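Fatty acid-binding protein TM_1468 (Thermotoga maritima, PDB 1VPV) binds long-chain fatty acids, palmitate among them, and may take part in lipid transport or fatty acid metabolism. Local coordinates at residues R65-G70 against H248-A253; I173-N178 against K222-A227; E257-L262 against V269-S274. All coordinates share one frame; numbering follows the deposited sequence.

Contact 1. Residues R65-G70 against H248-A253; sequences RIREAG and HADNEA
R67 and D250 form a salt bridge that ties the last turn of helix 56-68 to the loop between strand 241-248 and helix 252-263. The pair joins the part of the chain around the first sheet to the second: helix 56-68 follows strand 49-51 and precedes strand 74-76 of the one, while the loop belongs to the other. R67 extends its chain straight from CG to NE and presents the guanidinium side-on, two nitrogens going to two different oxygens of the same aspartate. R67 NE donates to D250 OD2 at 2.8 Å with an N-H...O angle of 156°, meeting that oxygen on its anti side. R67 NH2 donates to the backbone D250 O at 3.1 Å, a more bent bond. Both acceptors lie near the guanidinium plane, although the carboxylate itself is turned 63° against it. With one hold on the side chain and another on the main chain, the two bonds together limit how the guanidinium can turn, and the bridge is tied to the loop itself. With CG anti to the backbone N (chi1 -163°), the carboxylate of D250 swings toward R67.

Just beyond it the loop is braced from within: N251 N donates to H248 ND1 at 2.8 Å. N251 is then the N-cap of helix 252-263, its OD1 accepting from G254 N and its ND2 donating to G287 O.

R67 is an exposed residue, and the contact is small. R67 also leans on P286, I66 of the same helix packs on T282 of helix 278-284, and A249 meets T281 of that helix while its backbone bonds to G287 and T288, the residues leading into strand 289-295.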
loop_
_atom_site.group_PDB
_atom_site.type_symbol
_atom_site.label_atom_id
_atom_site.label_comp_id
_atom_site.label_asym_id
_atom_site.label_seq_id
_atom_site.Cartn_x
_atom_site.Cartn_y
_atom_site.Cartn_z
ATOM N N ARG A 65 11.377 13.227 12.085
ATOM C CA ARG A 65 11.096 14.590 11.652
ATOM C C ARG A 65 9.604 14.919 11.590
ATOM O O ARG A 65 9.232 16.006 11.964
ATOM C CB ARG A 65 11.783 14.913 10.325
ATOM C CG ARG A 65 13.341 15.131 10.474
ATOM C CD ARG A 65 14.095 15.379 9.148
ATOM N NE ARG A 65 13.927 14.240 8.239
ATOM C CZ ARG A 65 13.166 14.242 7.142
ATOM N NH1 ARG A 65 12.465 15.315 6.782
ATOM N NH2 ARG A 65 13.079 13.145 6.407
ATOM N N ILE A 66 8.732 13.989 11.196
ATOM C CA ILE A 66 7.310 14.297 11.157
ATOM C C ILE A 66 6.667 14.294 12.560
ATOM O O ILE A 66 5.811 15.120 12.824
ATOM C CB ILE A 66 6.494 13.448 10.135
ATOM C CG1 ILE A 66 5.085 14.033 9.952
ATOM C CG2 ILE A 66 6.366 11.999 10.559
ATOM C CD1 ILE A 66 4.421 13.602 8.668
ATOM N N ARG A 67 7.084 13.420 13.463
ATOM C CA ARG A 67 6.632 13.522 14.864
ATOM C C ARG A 67 6.987 14.884 15.491
ATOM O O ARG A 67 6.244 15.420 16.292
ATOM C CB ARG A 67 7.248 12.390 15.702
ATOM C CG ARG A 67 6.647 11.003 15.397
ATOM C CD ARG A 67 7.089 9.941 16.415
ATOM N NE ARG A 67 6.385 8.667 16.205
ATOM C CZ ARG A 67 5.195 8.354 16.715
ATOM N NH1 ARG A 67 4.516 9.216 17.443
ATOM N NH2 ARG A 67 4.644 7.175 16.449
ATOM N N GLU A 68 8.141 15.420 15.104
ATOM C CA GLU A 68 8.683 16.684 15.633
ATOM C C GLU A 68 8.182 17.962 14.980
ATOM O O GLU A 68 8.144 18.978 15.613
ATOM C CB GLU A 68 10.185 16.721 15.377
ATOM C CG GLU A 68 11.044 16.583 16.567
ATOM C CD GLU A 68 12.474 16.354 16.150
ATOM O OE1 GLU A 68 12.867 16.843 15.052
ATOM O OE2 GLU A 68 13.189 15.658 16.901
ATOM N N ALA A 69 7.892 17.893 13.689
ATOM C CA ALA A 69 7.653 19.051 12.824
ATOM C C ALA A 69 6.608 19.998 13.328
ATOM O O ALA A 69 5.641 19.569 13.950
ATOM C CB ALA A 69 7.234 18.587 11.438
ATOM N N GLY A 70 6.806 21.282 12.999
ATOM C CA GLY A 70 5.777 22.297 13.163
ATOM C C GLY A 70 4.585 22.203 12.213
ATOM O O GLY A 70 3.577 22.855 12.449
ATOM N N HIS A 248 2.399 -0.186 9.561
ATOM C CA HIS A 248 2.399 0.737 10.657
ATOM C C HIS A 248 3.217 1.971 10.306
ATOM O O HIS A 248 4.202 1.886 9.598
ATOM C CB HIS A 248 2.979 0.041 11.887
ATOM C CG HIS A 248 4.460 -0.173 11.814
ATOM N ND1 HIS A 248 5.366 0.683 12.412
ATOM C CD2 HIS A 248 5.193 -1.129 11.192
ATOM C CE1 HIS A 248 6.592 0.254 12.168
ATOM N NE2 HIS A 248 6.513 -0.836 11.417
ATOM N N ALA A 249 2.789 3.108 10.827
ATOM C CA ALA A 249 3.553 4.337 10.778
ATOM C C ALA A 249 4.196 4.523 12.135
ATOM O O ALA A 249 3.624 5.137 13.038
ATOM C CB ALA A 249 2.634 5.527 10.439
ATOM N N ASP A 250 5.384 3.954 12.269
ATOM C CA ASP A 250 6.179 3.991 13.492
ATOM C C ASP A 250 5.405 3.547 14.693
ATOM O O ASP A 250 5.350 4.255 15.695
ATOM C CB ASP A 250 6.701 5.393 13.694
ATOM C CG ASP A 250 7.872 5.466 14.684
ATOM O OD1 ASP A 250 8.633 4.483 14.881
ATOM O OD2 ASP A 250 8.027 6.560 15.247
ATOM N N ASN A 251 4.765 2.382 14.578
ATOM C CA ASN A 251 3.992 1.777 15.682
ATOM C C ASN A 251 4.007 0.255 15.642
ATOM O O ASN A 251 2.984 -0.423 15.417
ATOM C CB ASN A 251 2.558 2.280 15.649
ATOM C CG ASN A 251 1.809 1.978 16.938
ATOM O OD1 ASN A 251 2.279 1.212 17.793
ATOM N ND2 ASN A 251 0.655 2.592 17.091
ATOM N N GLU A 252 5.184 -0.279 15.901
ATOM C CA GLU A 252 5.427 -1.708 15.791
ATOM C C GLU A 252 4.636 -2.501 16.781
ATOM O O GLU A 252 4.022 -3.502 16.420
ATOM C CB GLU A 252 6.905 -2.011 15.939
ATOM C CG GLU A 252 7.727 -1.375 14.826
ATOM N N ALA A 253 4.639 -2.068 18.031
ATOM C CA ALA A 253 3.852 -2.782 19.031
ATOM C C ALA A 253 2.380 -2.853 18.563
ATOM O O ALA A 253 1.721 -3.884 18.716
ATOM C CB ALA A 253 3.990 -2.137 20.429
#

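Contact 2. Residues I173-N178 against K222-A227; sequences IFYVSN and KKAIEA. With PLM (palmitic acid), chain D.
A224 and Y175 mark where helix 220-232 packs on the C-terminal mixed sheet, in the helical connection that carries the chain from edge strand 211-219 over its neighbours to strand 241-248. The meeting is a CH-pi contact. A224 CB sits over one face of the tyrosine ring, 3.7 Å from the Y175 centroid and 22° off the ring normal, displaced toward the rim. The nearest ring atom is Y175 CD2, 3.4 Å from A224 CB, with CE2 almost as near. The tyrosine CG is placed between the backbone N and the carbonyl carbon: chi1 71° brings the ring to the helix, and chi2 74° turns a face to A224 CB. With so small a residue at the crossing, the helix backbone comes close: the CA atoms of Y175 and A224 are 6.8 Å apart. I225 joins more loosely, its CG1 lying 4.4 Å from Y175 CE2. No hydrogen bond crosses the contact, which is entirely buried.

The neighbouring residue of strand 170-176 faces the other way. F174 turns its ring to the palmitic acid, whose CC atom stands 3.7 Å above the plane of the F174 ring and over its centre, while F174 CD1 approaches PLM CD to 3.6 Å. One strand thus separates helix packing from the hydrophobic pocket of the fatty acid, which is also hydrogen-bonded to S108 and T75.

Around the contact, A224 also touches V218 of strand 211-219 and R202 of strand 201-208, and I173 packs on L228, K231 and L232 farther along the helix. In the sheet, strand 170-176 lies between 201-208 and 289-295, F174 bonding through its backbone to L205 and Y175 to V289.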
loop_
_atom_site.group_PDB
_atom_site.type_symbol
_atom_site.label_atom_id
_atom_site.label_comp_id
_atom_site.label_asym_id
_atom_site.label_seq_id
_atom_site.Cartn_x
_atom_site.Cartn_y
_atom_site.Cartn_z
ATOM N N ILE A 173 -7.273 -2.326 5.336
ATOM C CA ILE A 173 -8.078 -2.051 6.538
ATOM C C ILE A 173 -7.125 -1.490 7.622
ATOM O O ILE A 173 -6.077 -2.078 7.904
ATOM C CB ILE A 173 -8.770 -3.342 7.021
ATOM C CG1 ILE A 173 -9.693 -3.891 5.909
ATOM C CG2 ILE A 173 -9.552 -3.109 8.316
ATOM C CD1 ILE A 173 -10.317 -5.246 6.198
ATOM N N PHE A 174 -7.464 -0.351 8.218
ATOM C CA PHE A 174 -6.512 0.327 9.130
ATOM C C PHE A 174 -7.217 1.288 10.072
ATOM O O PHE A 174 -8.402 1.624 9.874
ATOM C CB PHE A 174 -5.399 1.067 8.328
ATOM C CG PHE A 174 -5.887 2.251 7.512
ATOM C CD1 PHE A 174 -6.632 2.064 6.335
ATOM C CD2 PHE A 174 -5.582 3.550 7.904
ATOM C CE1 PHE A 174 -7.067 3.173 5.540
ATOM C CE2 PHE A 174 -5.991 4.645 7.150
ATOM C CZ PHE A 174 -6.756 4.459 5.955
ATOM N N TYR A 175 -6.497 1.704 11.113
ATOM C CA TYR A 175 -7.001 2.748 12.026
ATOM C C TYR A 175 -5.957 3.783 12.287
ATOM O O TYR A 175 -4.756 3.476 12.346
ATOM C CB TYR A 175 -7.521 2.189 13.338
ATOM C CG TYR A 175 -6.503 1.617 14.342
ATOM C CD1 TYR A 175 -5.671 2.452 15.099
ATOM C CD2 TYR A 175 -6.437 0.257 14.594
ATOM C CE1 TYR A 175 -4.778 1.951 16.004
ATOM C CE2 TYR A 175 -5.539 -0.266 15.534
ATOM C CZ TYR A 175 -4.741 0.588 16.232
ATOM O OH TYR A 175 -3.880 0.085 17.148
ATOM N N VAL A 176 -6.433 5.018 12.434
ATOM C CA VAL A 176 -5.614 6.156 12.793
ATOM C C VAL A 176 -6.085 6.655 14.154
ATOM O O VAL A 176 -7.199 6.347 14.582
ATOM C CB VAL A 176 -5.734 7.286 11.731
ATOM C CG1 VAL A 176 -5.231 6.800 10.381
ATOM C CG2 VAL A 176 -7.160 7.800 11.634
ATOM N N SER A 177 -5.248 7.426 14.832
ATOM C CA SER A 177 -5.638 8.006 16.105
ATOM C C SER A 177 -5.961 9.499 16.002
ATOM O O SER A 177 -6.605 10.066 16.896
ATOM C CB SER A 177 -4.554 7.772 17.149
ATOM O OG SER A 177 -3.374 8.457 16.742
ATOM N N ASN A 178 -5.565 10.136 14.910
ATOM C CA ASN A 178 -5.808 11.555 14.741
ATOM C C ASN A 178 -6.251 11.848 13.314
ATOM O O ASN A 178 -5.418 12.004 12.372
ATOM C CB ASN A 178 -4.560 12.368 15.148
ATOM C CG ASN A 178 -4.736 13.830 14.870
ATOM O OD1 ASN A 178 -5.754 14.229 14.300
ATOM N ND2 ASN A 178 -3.777 14.633 15.244
ATOM N N LYS A 222 -7.493 -1.812 21.639
ATOM C CA LYS A 222 -8.126 -3.136 21.684
ATOM C C LYS A 222 -9.443 -3.171 20.886
ATOM O O LYS A 222 -9.650 -4.093 20.088
ATOM C CB LYS A 222 -8.343 -3.578 23.107
ATOM C CG LYS A 222 -8.992 -4.950 23.233
ATOM C CD LYS A 222 -8.358 -5.755 24.404
ATOM C CE LYS A 222 -9.207 -6.985 24.809
ATOM N NZ LYS A 222 -10.605 -6.576 25.161
ATOM N N LYS A 223 -10.296 -2.156 21.066
ATOM C CA LYS A 223 -11.537 -2.035 20.295
ATOM C C LYS A 223 -11.263 -1.759 18.820
ATOM O O LYS A 223 -11.959 -2.284 17.949
ATOM C CB LYS A 223 -12.466 -0.968 20.879
ATOM C CG LYS A 223 -13.178 -1.374 22.208
ATOM C CD LYS A 223 -14.036 -2.633 22.024
ATOM C CE LYS A 223 -15.266 -2.743 22.998
ATOM N NZ LYS A 223 -15.102 -2.100 24.355
ATOM N N ALA A 224 -10.228 -0.974 18.544
ATOM C CA ALA A 224 -9.850 -0.640 17.171
ATOM C C ALA A 224 -9.443 -1.903 16.424
ATOM O O ALA A 224 -9.912 -2.147 15.311
ATOM C CB ALA A 224 -8.712 0.347 17.169
ATOM N N ILE A 225 -8.594 -2.704 17.067
ATOM C CA ILE A 225 -8.147 -3.994 16.544
ATOM C C ILE A 225 -9.355 -4.865 16.228
ATOM O O ILE A 225 -9.449 -5.384 15.111
ATOM C CB ILE A 225 -7.198 -4.723 17.570
ATOM C CG1 ILE A 225 -5.792 -4.122 17.537
ATOM C CG2 ILE A 225 -7.144 -6.231 17.355
ATOM C CD1 ILE A 225 -4.981 -4.467 18.827
ATOM N N GLU A 226 -10.270 -5.013 17.199
ATOM C CA GLU A 226 -11.503 -5.794 16.981
ATOM C C GLU A 226 -12.293 -5.271 15.784
ATOM O O GLU A 226 -12.757 -6.044 14.942
ATOM C CB GLU A 226 -12.419 -5.769 18.196
ATOM C CG GLU A 226 -11.988 -6.614 19.401
ATOM C CD GLU A 226 -12.744 -6.245 20.731
ATOM O OE1 GLU A 226 -13.955 -5.891 20.684
ATOM O OE2 GLU A 226 -12.119 -6.323 21.823
ATOM N N ALA A 227 -12.447 -3.953 15.703
ATOM C CA ALA A 227 -13.187 -3.347 14.595
ATOM C C ALA A 227 -12.598 -3.708 13.223
ATOM O O ALA A 227 -13.348 -3.898 12.260
ATOM C CB ALA A 227 -13.234 -1.848 14.748
HETATM C C1 PLM D . -0.140 11.684 -4.247
HETATM O O1 PLM D . -0.388 11.509 -5.477
HETATM O O2 PLM D . 0.192 12.823 -3.787
HETATM C C2 PLM D . -0.225 10.482 -3.334
HETATM C C3 PLM D . -1.511 10.488 -2.534
HETATM C C4 PLM D . -1.501 9.348 -1.524
HETATM C C5 PLM D . -2.771 9.419 -0.682
HETATM C C6 PLM D . -2.835 8.325 0.352
HETATM C C7 PLM D . -4.129 8.348 1.150
HETATM C C8 PLM D . -4.002 7.523 2.427
HETATM C C9 PLM D . -4.047 6.038 2.139
HETATM C CA PLM D . -3.836 5.207 3.389
HETATM C CB PLM D . -4.043 3.730 3.090
HETATM C CC PLM D . -3.546 2.880 4.256
HETATM C CD PLM D . -3.885 1.385 4.078
HETATM C CE PLM D . -3.206 0.511 5.116
HETATM C CF PLM D . -3.675 -0.935 5.064
HETATM C CG PLM D . -2.933 -1.759 4.009
#

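Contact 3. Residues E257-L262 against V269-S274; sequences ELLNTL and VDEIIS
L259 meets E271 and I273 within a beta-alpha-beta unit, strand 241-248, helix 252-263 and strand 267-275, where the helix returns its buried side to the edge strand that follows it.

The apolar part is small. L259 turns its CD1 branch to I273, whose CG1 is the nearest atom of that side chain; the isoleucine's own CD1 is a little farther off, 4.1 Å from L259 CD1. The leucine also rests on V244 of the first strand, so it packs toward both parallel strands of the unit.

The second kind of contact is an aliphatic chain beside a carboxylate. E271 OE1 lies 3.5 Å from L259 CB, tucked along the leucine side chain without any hydrogen bond to it. The glutamate reaches here by setting its CG between its backbone N and carbonyl carbon (chi1 64°) and running extended from there. Its charge is met by the other oxygen: OE2 forms a salt bridge with R263, at the end of the same helix, which probably holds the carboxylate in place beside the leucine.

Putting an alanine here in place of L259 would probably open a gap between helix and strand, leaving I273 CG1 without its neighbour and E271 OE1 with only the CB beside it. Both kinds of contact converge on one methyl: L259 CD1 is wedged between E271 OE1 at 3.2 Å and I273 CG1 at 3.7 Å.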
loop_
_atom_site.group_PDB
_atom_site.type_symbol
_atom_site.label_atom_id
_atom_site.label_comp_id
_atom_site.label_asym_id
_atom_site.label_seq_id
_atom_site.Cartn_x
_atom_site.Cartn_y
_atom_site.Cartn_z
ATOM N N GLU A 257 0.164 -6.463 17.840
ATOM C CA GLU A 257 -1.068 -6.868 18.535
ATOM C C GLU A 257 -2.194 -7.223 17.560
ATOM O O GLU A 257 -2.959 -8.172 17.781
ATOM C CB GLU A 257 -1.559 -5.738 19.445
ATOM C CG GLU A 257 -0.738 -5.509 20.693
ATOM N N LEU A 258 -2.281 -6.441 16.483
ATOM C CA LEU A 258 -3.286 -6.633 15.450
ATOM C C LEU A 258 -3.143 -7.981 14.790
ATOM O O LEU A 258 -4.150 -8.699 14.640
ATOM C CB LEU A 258 -3.195 -5.532 14.393
ATOM C CG LEU A 258 -4.067 -5.671 13.141
ATOM C CD1 LEU A 258 -5.521 -5.796 13.499
ATOM C CD2 LEU A 258 -3.831 -4.476 12.228
ATOM N N LEU A 259 -1.901 -8.312 14.405
ATOM C CA LEU A 259 -1.561 -9.611 13.792
ATOM C C LEU A 259 -1.775 -10.808 14.722
ATOM O O LEU A 259 -2.323 -11.809 14.312
ATOM C CB LEU A 259 -0.113 -9.626 13.247
ATOM C CG LEU A 259 0.171 -8.639 12.086
ATOM C CD1 LEU A 259 1.668 -8.556 11.821
ATOM C CD2 LEU A 259 -0.597 -8.985 10.805
ATOM N N ASN A 260 -1.320 -10.713 15.958
ATOM C CA ASN A 260 -1.674 -11.678 16.967
ATOM C C ASN A 260 -3.183 -11.902 17.068
ATOM O O ASN A 260 -3.640 -13.026 17.136
ATOM C CB ASN A 260 -1.100 -11.236 18.327
ATOM C CG ASN A 260 0.389 -11.578 18.464
ATOM O OD1 ASN A 260 0.961 -12.213 17.586
ATOM N ND2 ASN A 260 1.008 -11.163 19.561
ATOM N N THR A 261 -3.968 -10.834 17.092
ATOM C CA THR A 261 -5.384 -11.020 17.223
ATOM C C THR A 261 -5.935 -11.644 15.976
ATOM O O THR A 261 -6.831 -12.451 16.070
ATOM C CB THR A 261 -6.098 -9.738 17.496
ATOM O OG1 THR A 261 -5.564 -9.193 18.700
ATOM C CG2 THR A 261 -7.629 -9.995 17.658
ATOM N N LEU A 262 -5.376 -11.298 14.820
ATOM C CA LEU A 262 -5.827 -11.858 13.562
ATOM C C LEU A 262 -5.724 -13.384 13.584
ATOM O O LEU A 262 -6.643 -14.069 13.126
ATOM C CB LEU A 262 -5.042 -11.294 12.384
ATOM C CG LEU A 262 -5.569 -11.671 10.986
ATOM C CD1 LEU A 262 -7.028 -11.363 10.768
ATOM C CD2 LEU A 262 -4.758 -10.987 9.917
ATOM N N VAL A 269 -1.303 -18.130 6.591
ATOM C CA VAL A 269 -0.204 -18.927 6.051
ATOM C C VAL A 269 1.100 -18.129 5.826
ATOM O O VAL A 269 2.150 -18.716 5.727
ATOM C CB VAL A 269 -0.620 -19.774 4.783
ATOM C CG1 VAL A 269 -1.739 -20.749 5.146
ATOM C CG2 VAL A 269 -1.053 -18.923 3.640
ATOM N N ASP A 270 1.055 -16.805 5.776
ATOM C CA ASP A 270 2.288 -16.029 5.689
ATOM C C ASP A 270 2.006 -14.639 6.197
ATOM O O ASP A 270 0.920 -14.103 5.979
ATOM C CB ASP A 270 2.812 -15.946 4.238
ATOM C CG ASP A 270 4.257 -15.398 4.146
ATOM O OD1 ASP A 270 5.191 -16.207 4.170
ATOM O OD2 ASP A 270 4.478 -14.171 4.011
ATOM N N GLU A 271 2.985 -14.060 6.881
ATOM C CA GLU A 271 2.880 -12.695 7.309
ATOM C C GLU A 271 4.218 -12.006 7.355
ATOM O O GLU A 271 5.239 -12.619 7.609
ATOM C CB GLU A 271 2.206 -12.605 8.678
ATOM C CG GLU A 271 2.969 -13.234 9.792
ATOM C CD GLU A 271 2.662 -12.609 11.161
ATOM O OE1 GLU A 271 1.806 -11.700 11.238
ATOM O OE2 GLU A 271 3.270 -13.040 12.169
ATOM N N ILE A 272 4.192 -10.710 7.120
ATOM C CA ILE A 272 5.389 -9.911 7.276
ATOM C C ILE A 272 4.928 -8.496 7.680
ATOM O O ILE A 272 3.794 -8.125 7.427
ATOM C CB ILE A 272 6.220 -9.921 5.979
ATOM C CG1 ILE A 272 7.508 -9.163 6.168
ATOM C CG2 ILE A 272 5.416 -9.331 4.792
ATOM C CD1 ILE A 272 8.535 -9.477 5.117
ATOM N N ILE A 273 5.798 -7.756 8.351
ATOM C CA ILE A 273 5.510 -6.404 8.775
ATOM C C ILE A 273 6.259 -5.432 7.861
ATOM O O ILE A 273 7.423 -5.650 7.550
ATOM C CB ILE A 273 5.914 -6.202 10.264
ATOM C CG1 ILE A 273 4.904 -6.937 11.161
ATOM C CG2 ILE A 273 5.935 -4.721 10.646
ATOM C CD1 ILE A 273 5.354 -7.067 12.598
ATOM N N SER A 274 5.589 -4.363 7.450
ATOM C CA SER A 274 6.196 -3.311 6.638
ATOM C C SER A 274 5.881 -1.903 7.158
ATOM O O SER A 274 4.709 -1.506 7.264
ATOM C CB SER A 274 5.688 -3.413 5.206
ATOM O OG SER A 274 6.375 -2.527 4.357
#

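Contacts 1 and 3 share helix 252-263: contact 1 sits at and just before its start, contact 3 in its second half, and they touch where H248 CD2 lies 3.7 Å from I273 CG2. Contacts 2 and 3 are the closest pair, their centres about 14 Å apart; I225 of helix 220-232 packs on helix 252-263, with I225 CG2 3.6 Å from T261 OG1. Contacts 1 and 2, with centres about 17 Å apart, do not touch. The palmitic acid relates to each differently, for F174 in contact 2 lies against its tail. The side chain of A249 in contact 1 is about 9 Å from the bound palmitic acid. The side chain of L259 in contact 3 is about 10 Å from the bound palmitic acid.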